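Local coordinates for periplasmic iron-binding protein (Synechocystis sp., PDB 2VOZ) that binds ferric iron in the periplasm and probably hands it to an ABC transporter that imports the metal into the cyanobacterial cell, at residues Ile160-Arg163 and Tyr169-Ser172; Ala207-Ile212 and Ala220-Tyr225. All blocks are in the same frame, centred on the assembly; numbering follows the deposited sequence. Where two conformers were deposited one is given.

Contact 1: Ile160-Arg163 and Tyr169-Ser172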
ATOM      1  N   ILE B 160      37.022  -0.839   7.716  1.00  9.04           N
ATOM      2  CA  ILE B 160      35.879  -1.737   7.924  1.00  9.95           C
ATOM      3  C   ILE B 160      34.606  -1.022   8.329  1.00  9.41           C
ATOM      4  O   ILE B 160      34.585  -0.184   9.256  1.00  9.29           O
ATOM      5  CB  ILE B 160      36.231  -2.821   8.966  1.00 10.21           C
ATOM      6  CG1 ILE B 160      37.503  -3.612   8.533  1.00 11.52           C
ATOM      7  CG2 ILE B 160      35.015  -3.746   9.224  1.00 11.51           C
ATOM      8  CD1 ILE B 160      37.429  -4.391   7.192  1.00 13.23           C
ATOM      9  N   LEU B 161      33.506  -1.351   7.643  1.00  8.07           N
ATOM     10  CA  LEU B 161      32.196  -0.803   7.969  1.00  7.85           C
ATOM     11  C   LEU B 161      31.213  -1.874   8.421  1.00  8.16           C
ATOM     12  O   LEU B 161      31.013  -2.844   7.720  1.00  7.85           O
ATOM     13  CB  LEU B 161      31.600  -0.160   6.735  1.00  8.28           C
ATOM     14  CG  LEU B 161      32.380   1.071   6.299  1.00  7.62           C
ATOM     15  CD1 LEU B 161      32.106   1.264   4.807  1.00  9.62           C
ATOM     16  CD2 LEU B 161      31.953   2.306   7.109  1.00 11.64           C
ATOM     17  N   VAL B 162      30.635  -1.696   9.610  1.00  8.14           N
ATOM     18  CA  VAL B 162      29.591  -2.605  10.087  0.50  7.81           C
ATOM     19  C   VAL B 162      28.631  -1.848  10.986  1.00  9.33           C
ATOM     20  O   VAL B 162      29.031  -0.844  11.602  1.00  8.62           O
ATOM     21  CB  VAL B 162      30.204  -3.837  10.799  0.50  8.16           C
ATOM     22  CG1 VAL B 162      30.908  -3.417  12.099  0.50  8.82           C
ATOM     23  CG2 VAL B 162      29.132  -4.914  11.051  0.50  4.85           C
ATOM     24  N   ARG B 163      27.376  -2.324  11.047  1.00  8.87           N
ATOM     25  CA  ARG B 163      26.365  -1.620  11.849  1.00  9.40           C
ATOM     26  C   ARG B 163      26.591  -1.912  13.342  1.00  9.56           C
ATOM     27  O   ARG B 163      27.450  -2.711  13.698  1.00  8.99           O
ATOM     28  CB  ARG B 163      24.977  -2.013  11.387  1.00  9.21           C
ATOM     29  CG  ARG B 163      24.642  -3.462  11.721  1.00 10.74           C
ATOM     30  CD  ARG B 163      23.324  -3.882  11.107  1.00  9.50           C
ATOM     31  NE  ARG B 163      22.192  -3.045  11.512  1.00 11.00           N
ATOM     32  CZ  ARG B 163      21.001  -3.136  10.930  1.00  9.67           C
ATOM     33  NH1 ARG B 163      20.827  -3.997   9.928  1.00 13.11           N
ATOM     34  NH2 ARG B 163      19.995  -2.363  11.342  1.00 12.55           N
ATOM     35  N   TYR B 169      21.850  -9.500  13.566  1.00  8.73           N
ATOM     36  CA  TYR B 169      22.710 -10.132  12.555  1.00  8.26           C
ATOM     37  C   TYR B 169      24.182 -10.185  12.994  1.00  7.66           C
ATOM     38  O   TYR B 169      24.883 -11.168  12.735  1.00  7.05           O
ATOM     39  CB  TYR B 169      22.680  -9.392  11.210  1.00  9.21           C
ATOM     40  CG  TYR B 169      21.302  -9.006  10.722  1.00 10.67           C
ATOM     41  CD1 TYR B 169      20.189  -9.782  11.002  1.00 10.64           C
ATOM     42  CD2 TYR B 169      21.147  -7.845   9.954  1.00 11.33           C
ATOM     43  CE1 TYR B 169      18.924  -9.390  10.525  1.00 13.88           C
ATOM     44  CE2 TYR B 169      19.910  -7.472   9.475  1.00 14.06           C
ATOM     45  CZ  TYR B 169      18.829  -8.230   9.774  1.00 14.36           C
ATOM     46  OH  TYR B 169      17.601  -7.813   9.290  1.00 17.80           O
ATOM     47  N   ASN B 170      24.648  -9.119  13.620  1.00  7.68           N
ATOM     48  CA  ASN B 170      26.011  -9.073  14.168  1.00  8.21           C
ATOM     49  C   ASN B 170      26.159 -10.008  15.342  1.00  8.48           C
ATOM     50  O   ASN B 170      27.147 -10.740  15.425  1.00  9.42           O
ATOM     51  CB  ASN B 170      26.358  -7.655  14.611  1.00  8.12           C
ATOM     52  CG  ASN B 170      26.647  -6.736  13.461  1.00 10.52           C
ATOM     53  OD1 ASN B 170      26.992  -7.167  12.337  1.00  8.91           O
ATOM     54  ND2 ASN B 170      26.479  -5.441  13.721  1.00 10.30           N
ATOM     55  N   LEU B 171      25.192  -9.971  16.265  1.00  8.28           N
ATOM     56  CA  LEU B 171      25.205 -10.886  17.408  1.00  8.90           C
ATOM     57  C   LEU B 171      25.355 -12.326  16.905  1.00  8.72           C
ATOM     58  O   LEU B 171      26.159 -13.092  17.422  1.00  8.36           O
ATOM     59  CB  LEU B 171      23.902 -10.763  18.209  1.00  9.34           C
ATOM     60  CG  LEU B 171      23.831  -9.544  19.156  1.00 10.58           C
ATOM     61  CD1 LEU B 171      22.417  -9.318  19.697  1.00 14.37           C
ATOM     62  CD2 LEU B 171      24.822  -9.684  20.290  1.00 14.82           C
ATOM     63  N   SER B 172      24.600 -12.667  15.862  1.00  7.94           N
ATOM     64  CA  SER B 172      24.661 -14.027  15.347  1.00  7.01           C
ATOM     65  C   SER B 172      25.977 -14.383  14.635  1.00  8.24           C
ATOM     66  O   SER B 172      26.489 -15.526  14.778  1.00  7.49           O
ATOM     67  CB  SER B 172      23.425 -14.315  14.468  1.00  7.85           C
ATOM     68  OG  SER B 172      22.266 -14.373  15.319  1.00  7.91           O
TER
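Arg163, in segment 160-163, and Asn170, in the first turn of helix 168-181, are where the two backbones come nearest, with 7.8 Å between Arg163 CA and Asn170 CA. The amide of Asn170 carries most of the contact. Its ND2 lies 2.9 Å from Arg163 O, but the N-H...O angle of 116° makes this a weak, bent hydrogen bond, and the same nitrogen is also bonded to Pro164 O. On the other branch, Asn170 OD1 accepts a hydrogen bond from Arg131 of strand 124-136, so both ends of the amide are used and its rotation is fixed. An apolar group presses against it: Arg163 CG lies 3.4 Å from Asn170 ND2. Arg163 CG sits between its own backbone N and carbonyl carbon (chi1 69°), which keeps the start of the side chain beside the amide, while a bend at chi3 carries the guanidinium on to Tyr169. There Arg163 NH1 comes within 3.6 Å of Tyr169 CE2, the guanidinium and ring planes being 78° apart. A leucine in place of this asparagine would probably leave Arg131 NH2 and the carbonyl of Pro164 without this partner and free the Arg163-Pro164 backbone to shift. At the far end of its ring, Tyr169 OH is hydrogen-bonded to Tyr226 OH. The contact lies beside the iron site, here without metal, of a ferric-binding protein of the periplasmic binding protein fold, and contributes Tyr169, at a helix start, as one of the iron-binding tyrosines.

Contact 2: Ala207-Ile212 and Ala220-Tyr225; sequences AQIRAI and AIANSY
Ala220 CB is overlapped by two side chains of helix 207-212, Gln208 and Ile212, which meet the methyl one helical turn apart. Gln208 gives only the root of its side chain: its CB lies 3.7 Å from Ala220 CB. From there the chain bends at chi2 and takes the amide away from the strand, where NE2 donates hydrogen bonds to Glu202 O and Asn204 O in the chain leading into the helix. Ile212 does the reverse and uses its far end. With CG1 anti to the carbonyl carbon and chi2 extended at 175°, CD1 is carried down onto the strand, 3.7 Å from Ala220 CB and 3.6 Å from Ala220 N. Farther along, Ile209 CG1 meets Ala222 CB more loosely at 4.3 Å. The two alanines, alternate residues of strand 220-223, thus turn their methyls to the helix, while Ile221 between them points away, to the side where Leu173 of helix 168-181 packs on it. The small methyls are consistent with the close approach of the short segments' axes, 7.9 Å, their N-to-C directions 140° apart. Asn223 ND2 donates to Tyr225 OH over 3.1 Å, nearly straight at 161° and close to the plane of the amide. That bond probably helps orient Tyr225, an iron-binding tyrosine. On the outer side of the helix, Arg210 forms salt bridges with Asp238 and with Glu66 of the second subunit. The side-chain atoms that meet are apolar and buried, so the contact rests on fit, while the strand's backbone is hydrogen-bonded to its sheet neighbours and Arg210 to charges on the outer face.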
ATOM      1  N   ALA B 207      23.220   0.947   4.737  1.00  7.80           N
ATOM      2  CA  ALA B 207      24.066   2.125   5.036  1.00  8.47           C
ATOM      3  C   ALA B 207      25.552   1.772   4.933  1.00  8.85           C
ATOM      4  O   ALA B 207      26.384   2.601   4.544  1.00  8.30           O
ATOM      5  CB  ALA B 207      23.752   2.706   6.472  1.00  9.20           C
ATOM      6  N   GLN B 208      25.929   0.551   5.331  1.00  7.97           N
ATOM      7  CA  GLN B 208      27.355   0.159   5.215  1.00  7.47           C
ATOM      8  C   GLN B 208      27.780   0.014   3.744  1.00  8.23           C
ATOM      9  O   GLN B 208      28.890   0.375   3.346  1.00  8.97           O
ATOM     10  CB  GLN B 208      27.625  -1.137   5.987  1.00  8.41           C
ATOM     11  CG  GLN B 208      26.912  -1.173   7.361  1.00  9.87           C
ATOM     12  CD  GLN B 208      27.188   0.081   8.193  1.00 11.10           C
ATOM     13  OE1 GLN B 208      28.317   0.590   8.218  1.00  9.67           O
ATOM     14  NE2 GLN B 208      26.169   0.553   8.916  1.00 10.34           N
ATOM     15  N   ILE B 209      26.890  -0.548   2.944  1.00  7.86           N
ATOM     16  CA  ILE B 209      27.202  -0.738   1.506  1.00  8.13           C
ATOM     17  C   ILE B 209      27.317   0.654   0.872  1.00  8.91           C
ATOM     18  O   ILE B 209      28.275   0.933   0.129  1.00  9.69           O
ATOM     19  CB  ILE B 209      26.088  -1.527   0.830  1.00  7.87           C
ATOM     20  CG1 ILE B 209      25.922  -2.892   1.529  1.00  7.17           C
ATOM     21  CG2 ILE B 209      26.395  -1.766  -0.662  1.00  7.88           C
ATOM     22  CD1 ILE B 209      24.739  -3.719   0.965  1.00 10.37           C
ATOM     23  N   ARG B 210      26.369   1.532   1.196  1.00  8.38           N
ATOM     24  CA  ARG B 210      26.420   2.889   0.637  1.00  8.56           C
ATOM     25  C   ARG B 210      27.649   3.659   1.091  1.00  8.75           C
ATOM     26  O   ARG B 210      28.186   4.479   0.329  1.00 10.62           O
ATOM     27  CB  ARG B 210      25.166   3.664   0.979  1.00  8.46           C
ATOM     28  CG  ARG B 210      23.926   3.108   0.278  1.00  8.09           C
ATOM     29  CD  ARG B 210      22.771   4.113   0.522  1.00  7.53           C
ATOM     30  NE  ARG B 210      21.487   3.552   0.146  1.00  8.79           N
ATOM     31  CZ  ARG B 210      21.001   3.556  -1.100  1.00 10.60           C
ATOM     32  NH1 ARG B 210      21.712   4.094  -2.107  1.00  8.01           N
ATOM     33  NH2 ARG B 210      19.800   3.010  -1.345  1.00 10.63           N
ATOM     34  N   ALA B 211      28.108   3.359   2.308  1.00  9.25           N
ATOM     35  CA  ALA B 211      29.273   4.071   2.881  1.00  9.63           C
ATOM     36  C   ALA B 211      30.534   3.744   2.069  1.00  9.86           C
ATOM     37  O   ALA B 211      31.420   4.590   1.941  1.00 11.56           O
ATOM     38  CB  ALA B 211      29.450   3.722   4.368  1.00  8.24           C
ATOM     39  N   ILE B 212      30.592   2.541   1.489  1.00 10.11           N
ATOM     40  CA  ILE B 212      31.736   2.182   0.627  1.00  9.38           C
ATOM     41  C   ILE B 212      31.671   3.075  -0.589  1.00 11.01           C
ATOM     42  O   ILE B 212      32.685   3.647  -0.984  1.00 11.08           O
ATOM     43  CB  ILE B 212      31.691   0.720   0.202  1.00  9.91           C
ATOM     44  CG1 ILE B 212      31.780  -0.182   1.449  1.00  8.12           C
ATOM     45  CG2 ILE B 212      32.874   0.387  -0.764  1.00  9.68           C
ATOM     46  CD1 ILE B 212      31.609  -1.702   1.096  1.00 10.92           C
ATOM     47  N   ALA B 220      32.638  -3.798   3.849  1.00  8.77           N
ATOM     48  CA  ALA B 220      31.512  -3.809   4.793  1.00  9.23           C
ATOM     49  C   ALA B 220      31.090  -5.235   5.014  1.00  9.39           C
ATOM     50  O   ALA B 220      31.318  -6.106   4.145  1.00  9.88           O
ATOM     51  CB  ALA B 220      30.334  -3.021   4.269  1.00  8.47           C
ATOM     52  N   ILE B 221      30.467  -5.469   6.180  1.00  8.36           N
ATOM     53  CA  ILE B 221      29.830  -6.753   6.463  1.00  9.11           C
ATOM     54  C   ILE B 221      28.332  -6.490   6.472  1.00  8.02           C
ATOM     55  O   ILE B 221      27.879  -5.581   7.180  1.00  8.64           O
ATOM     56  CB  ILE B 221      30.261  -7.284   7.842  1.00  9.29           C
ATOM     57  CG1 ILE B 221      31.798  -7.478   7.868  1.00 10.35           C
ATOM     58  CG2 ILE B 221      29.562  -8.632   8.145  1.00 10.92           C
ATOM     59  CD1 ILE B 221      32.353  -7.922   9.243  1.00 11.77           C
ATOM     60  N   ALA B 222      27.581  -7.197   5.627  1.00  7.86           N
ATOM     61  CA  ALA B 222      26.119  -6.996   5.552  1.00  7.96           C
ATOM     62  C   ALA B 222      25.498  -8.191   4.894  1.00  8.30           C
ATOM     63  O   ALA B 222      26.190  -9.034   4.340  1.00  8.45           O
ATOM     64  CB  ALA B 222      25.745  -5.708   4.808  1.00  8.10           C
ATOM     65  N   ASN B 223      24.184  -8.328   5.025  1.00  8.16           N
ATOM     66  CA  ASN B 223      23.536  -9.481   4.429  1.00  8.26           C
ATOM     67  C   ASN B 223      23.444  -9.396   2.914  1.00  8.38           C
ATOM     68  O   ASN B 223      23.383  -8.290   2.349  1.00  8.77           O
ATOM     69  CB  ASN B 223      22.169  -9.671   5.029  1.00  8.20           C
ATOM     70  CG  ASN B 223      22.246 -10.141   6.487  1.00  8.16           C
ATOM     71  OD1 ASN B 223      23.276 -10.680   6.938  1.00  8.41           O
ATOM     72  ND2 ASN B 223      21.147  -9.957   7.218  1.00  9.58           N
ATOM     73  N   SER B 224      23.363 -10.579   2.312  1.00  9.23           N
ATOM     74  CA  SER B 224      23.274 -10.786   0.879  1.00  9.13           C
ATOM     75  C   SER B 224      22.082 -10.052   0.216  1.00  9.00           C
ATOM     76  O   SER B 224      22.254  -9.413  -0.841  1.00  7.70           O
ATOM     77  CB  SER B 224      23.180 -12.314   0.604  1.00  9.45           C
ATOM     78  OG  SER B 224      22.118 -12.900   1.351  1.00  9.41           O
ATOM     79  N   TYR B 225      20.885 -10.149   0.796  1.00  8.24           N
ATOM     80  CA  TYR B 225      19.684  -9.638   0.098  1.00  8.77           C
ATOM     81  C   TYR B 225      19.646  -8.116  -0.050  1.00  8.99           C
ATOM     82  O   TYR B 225      18.952  -7.605  -0.914  1.00  9.79           O
ATOM     83  CB  TYR B 225      18.400 -10.127   0.779  1.00  9.77           C
ATOM     84  CG  TYR B 225      18.364  -9.845   2.246  1.00  7.24           C
ATOM     85  CD1 TYR B 225      17.807  -8.662   2.749  1.00  8.37           C
ATOM     86  CD2 TYR B 225      18.890 -10.758   3.150  1.00  6.68           C
ATOM     87  CE1 TYR B 225      17.805  -8.406   4.121  1.00  6.80           C
ATOM     88  CE2 TYR B 225      18.856 -10.513   4.525  1.00  9.57           C
ATOM     89  CZ  TYR B 225      18.337  -9.330   4.997  1.00  8.17           C
ATOM     90  OH  TYR B 225      18.314  -9.078   6.361  1.00 11.19           O
TER

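In the fold
From the N terminus, the chain first reaches contact 1, where segment 160-163 closes a loop on the start of helix 168-181. It then passes through helix 183-195 before contact 2 closes a second loop, from helix 205-213 back to strand 219-223. The two loops follow in series, neither nesting nor crossing, yet their centres are about 10 Å apart. The sheet joins them: strands 160-161 and 219-223 are parallel neighbours, with a probable hydrogen bond between Leu161 O and Ile221 N. At the iron site they meet again, where Tyr169 OH and Tyr225 OH are 3.3 Å apart, a probable hydrogen bond between two iron-binding tyrosines.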